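Local coordinates for protein putative histidinol-phosphate aminotransferase (Erwinia carotovora atroseptica, PDB 3LY1) that probably works as a pyridoxal-phosphate-dependent aminotransferase of the class-II family, in the histidinol-phosphate aminotransferase subfamily, at residues A49-L60 with F246-N257. Sequence-based numbering, arbitrary orientation.
Sequences AKNEILMLGNKL and FSGVDAALASMN
Ala49 sets its CB over the centre of the Phe246 ring, 3.7 Å from the centroid, a CH-pi contact in which the methyl group sits squarely on one face. Glu52 meets the far end of the same ring: its chain bends at its second torsion, bringing CD to 3.6 Å from Phe246 CZ, with carboxylate and ring planes 48° apart. One turn on, Val249 spreads its two methyls, CG1 against the backbone O and CB of Glu52, CG2 against Ile53 CG1 at 3.6 Å. Leu56, its CG anti to the backbone N (chi1 -177°), reaches across so that both methyls, CD1 and CD2, rest against Ala252 CB, while Leu253 CD2 lies 3.6 Å from Leu56 CA. Helices 50-60 and 246-255 run in the same general direction, 34° apart, their axes 9.7 Å apart at closest approach, in the fold-type I large domain; Leu73 of strand 71-74, outermost within this chain of the large mixed sheet, packs on Ile53, Leu56 and Leu60. Further along, Met256, present as selenomethionine, places SE 3.7 Å from Leu60 CD2 and also against Lys59 CD, the two long chains lying alongside each other and running opposite ways. Lys59 NZ then donates to Asn257 OD1 at 2.8 Å, approaching from above the carbonyl plane. Behind the first shell, Asp250 OD2 forms a salt bridge with Lys44 NZ, probably offsetting the like charge of Glu52, whose OE2 is 5.5 Å from Asp250 OD1.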
# COMPACT_ATOMS: atom_id res chain seq x y z
N ALA A 49 -9.55 -0.55 -8.92
CA ALA A 49 -10.81 -0.71 -8.21
C ALA A 49 -11.38 0.64 -7.77
O ALA A 49 -11.83 0.77 -6.62
CB ALA A 49 -10.63 -1.64 -6.98
N LYS A 50 -11.46 1.60 -8.68
CA LYS A 50 -11.84 2.98 -8.35
C LYS A 50 -13.22 3.15 -7.72
O LYS A 50 -13.33 3.65 -6.59
CB LYS A 50 -11.70 3.88 -9.58
CG LYS A 50 -10.22 4.17 -9.87
CD LYS A 50 -10.04 4.86 -11.22
CE LYS A 50 -8.57 5.23 -11.55
NZ LYS A 50 -8.15 6.45 -10.84
N ASN A 51 -14.28 2.72 -8.40
CA ASN A 51 -15.61 2.85 -7.82
C ASN A 51 -15.85 2.00 -6.56
O ASN A 51 -16.56 2.40 -5.64
CB ASN A 51 -16.69 2.53 -8.84
CG ASN A 51 -18.05 2.92 -8.33
OD1 ASN A 51 -18.34 4.11 -8.15
ND2 ASN A 51 -18.87 1.93 -8.04
N GLU A 52 -15.23 0.82 -6.54
CA GLU A 52 -15.37 -0.12 -5.42
C GLU A 52 -14.74 0.47 -4.16
O GLU A 52 -15.26 0.27 -3.06
CB GLU A 52 -14.72 -1.46 -5.79
CG GLU A 52 -15.45 -2.27 -6.92
CD GLU A 52 -15.17 -1.79 -8.37
OE1 GLU A 52 -14.26 -0.97 -8.61
OE2 GLU A 52 -15.88 -2.25 -9.30
N ILE A 53 -13.62 1.18 -4.33
CA ILE A 53 -12.95 1.90 -3.23
C ILE A 53 -13.84 3.01 -2.67
O ILE A 53 -13.92 3.21 -1.46
CB ILE A 53 -11.60 2.40 -3.66
CG1 ILE A 53 -10.63 1.21 -3.71
CG2 ILE A 53 -11.07 3.57 -2.74
CD1 ILE A 53 -9.30 1.48 -4.49
N LEU A 54 -14.52 3.73 -3.56
CA LEU A 54 -15.51 4.72 -3.13
C LEU A 54 -16.62 4.05 -2.31
O LEU A 54 -16.97 4.53 -1.23
CB LEU A 54 -16.07 5.53 -4.33
CG LEU A 54 -15.11 6.49 -5.05
CD1 LEU A 54 -15.79 7.15 -6.25
CD2 LEU A 54 -14.60 7.58 -4.13
N MSE A 55 -17.15 2.92 -2.78
CA MSE A 55 -18.19 2.22 -2.05
C MSE A 55 -17.74 1.73 -0.66
O MSE A 55 -18.51 1.82 0.32
CB MSE A 55 -18.70 1.03 -2.88
CG MSE A 55 -19.25 1.41 -4.25
SE MSE A 55 -20.84 2.53 -4.23
CE MSE A 55 -20.09 4.24 -4.80
N LEU A 56 -16.55 1.16 -0.57
CA LEU A 56 -16.00 0.70 0.72
C LEU A 56 -15.83 1.88 1.69
O LEU A 56 -16.17 1.77 2.86
CB LEU A 56 -14.65 -0.01 0.53
CG LEU A 56 -13.97 -0.62 1.77
CD1 LEU A 56 -14.93 -1.55 2.53
CD2 LEU A 56 -12.68 -1.32 1.38
N GLY A 57 -15.33 3.00 1.19
CA GLY A 57 -15.19 4.24 2.00
C GLY A 57 -16.54 4.69 2.57
O GLY A 57 -16.64 5.00 3.75
N ASN A 58 -17.57 4.67 1.72
CA ASN A 58 -18.92 5.06 2.12
C ASN A 58 -19.51 4.09 3.13
O ASN A 58 -20.14 4.51 4.09
CB ASN A 58 -19.84 5.13 0.92
CG ASN A 58 -19.49 6.24 -0.05
OD1 ASN A 58 -18.76 7.16 0.28
ND2 ASN A 58 -20.06 6.17 -1.26
N LYS A 59 -19.26 2.80 2.95
CA LYS A 59 -19.73 1.80 3.87
C LYS A 59 -19.06 1.92 5.26
O LYS A 59 -19.72 1.76 6.27
CB LYS A 59 -19.49 0.43 3.25
CG LYS A 59 -20.35 -0.69 3.78
CD LYS A 59 -20.03 -2.03 3.07
CE LYS A 59 -21.28 -2.93 2.85
NZ LYS A 59 -22.05 -3.21 4.07
N LEU A 60 -17.76 2.23 5.30
CA LEU A 60 -17.06 2.42 6.57
C LEU A 60 -17.52 3.70 7.27
O LEU A 60 -17.60 3.77 8.52
CB LEU A 60 -15.54 2.43 6.33
CG LEU A 60 -14.97 1.02 6.03
CD1 LEU A 60 -13.55 1.09 5.48
CD2 LEU A 60 -15.03 0.09 7.26
N PHE A 246 -7.87 -4.87 -5.55
CA PHE A 246 -9.24 -5.27 -5.93
C PHE A 246 -9.78 -6.43 -5.09
O PHE A 246 -10.90 -6.38 -4.63
CB PHE A 246 -9.31 -5.65 -7.41
CG PHE A 246 -10.50 -5.10 -8.12
CD1 PHE A 246 -11.79 -5.31 -7.64
CD2 PHE A 246 -10.34 -4.46 -9.34
CE1 PHE A 246 -12.87 -4.83 -8.33
CE2 PHE A 246 -11.43 -3.98 -10.04
CZ PHE A 246 -12.69 -4.15 -9.53
N SER A 247 -8.99 -7.47 -4.87
CA SER A 247 -9.48 -8.60 -4.09
C SER A 247 -9.74 -8.19 -2.65
O SER A 247 -10.73 -8.57 -2.08
CB SER A 247 -8.50 -9.78 -4.13
OG SER A 247 -8.33 -10.22 -5.46
N GLY A 248 -8.84 -7.40 -2.08
CA GLY A 248 -9.02 -6.89 -0.75
C GLY A 248 -10.24 -6.01 -0.58
O GLY A 248 -10.97 -6.17 0.41
N VAL A 249 -10.48 -5.11 -1.53
CA VAL A 249 -11.63 -4.20 -1.47
C VAL A 249 -12.94 -5.02 -1.53
O VAL A 249 -13.85 -4.82 -0.73
CB VAL A 249 -11.62 -3.15 -2.60
CG1 VAL A 249 -12.95 -2.44 -2.67
CG2 VAL A 249 -10.45 -2.16 -2.41
N ASP A 250 -13.03 -5.94 -2.48
CA ASP A 250 -14.24 -6.76 -2.60
C ASP A 250 -14.37 -7.76 -1.43
O ASP A 250 -15.49 -8.09 -1.01
CB ASP A 250 -14.26 -7.52 -3.94
CG ASP A 250 -14.70 -6.65 -5.14
OD1 ASP A 250 -15.03 -5.45 -4.97
OD2 ASP A 250 -14.77 -7.21 -6.26
N ALA A 251 -13.24 -8.25 -0.90
CA ALA A 251 -13.33 -9.10 0.29
C ALA A 251 -13.80 -8.28 1.49
O ALA A 251 -14.60 -8.76 2.27
CB ALA A 251 -12.05 -9.82 0.55
N ALA A 252 -13.29 -7.05 1.64
CA ALA A 252 -13.72 -6.20 2.76
C ALA A 252 -15.22 -5.87 2.67
O ALA A 252 -15.91 -5.92 3.69
CB ALA A 252 -12.86 -4.89 2.85
N LEU A 253 -15.71 -5.55 1.48
CA LEU A 253 -17.13 -5.24 1.32
C LEU A 253 -17.98 -6.43 1.74
O LEU A 253 -18.98 -6.26 2.43
CB LEU A 253 -17.47 -4.86 -0.11
CG LEU A 253 -17.05 -3.46 -0.59
CD1 LEU A 253 -17.18 -3.39 -2.12
CD2 LEU A 253 -17.85 -2.34 0.09
N ALA A 254 -17.59 -7.63 1.34
CA ALA A 254 -18.33 -8.83 1.69
C ALA A 254 -18.25 -9.16 3.20
O ALA A 254 -19.26 -9.55 3.80
CB ALA A 254 -17.84 -10.00 0.85
N SER A 255 -17.06 -9.01 3.80
CA SER A 255 -16.86 -9.39 5.22
C SER A 255 -17.69 -8.48 6.14
O SER A 255 -18.29 -8.95 7.12
CB SER A 255 -15.38 -9.39 5.59
OG SER A 255 -15.15 -10.06 6.81
N MSE A 256 -17.80 -7.21 5.77
CA MSE A 256 -18.69 -6.29 6.47
C MSE A 256 -20.17 -6.69 6.47
O MSE A 256 -20.92 -6.22 7.33
CB MSE A 256 -18.54 -4.86 5.93
CG MSE A 256 -17.23 -4.22 6.28
SE MSE A 256 -17.24 -2.43 5.65
CE MSE A 256 -18.42 -1.68 7.04
N ASN A 257 -20.61 -7.53 5.51
CA ASN A 257 -21.98 -8.07 5.50
C ASN A 257 -22.14 -9.46 6.16
O ASN A 257 -23.24 -9.86 6.51
CB ASN A 257 -22.54 -8.17 4.07
CG ASN A 257 -22.74 -6.82 3.40
OD1 ASN A 257 -23.13 -5.83 4.03
ND2 ASN A 257 -22.46 -6.77 2.09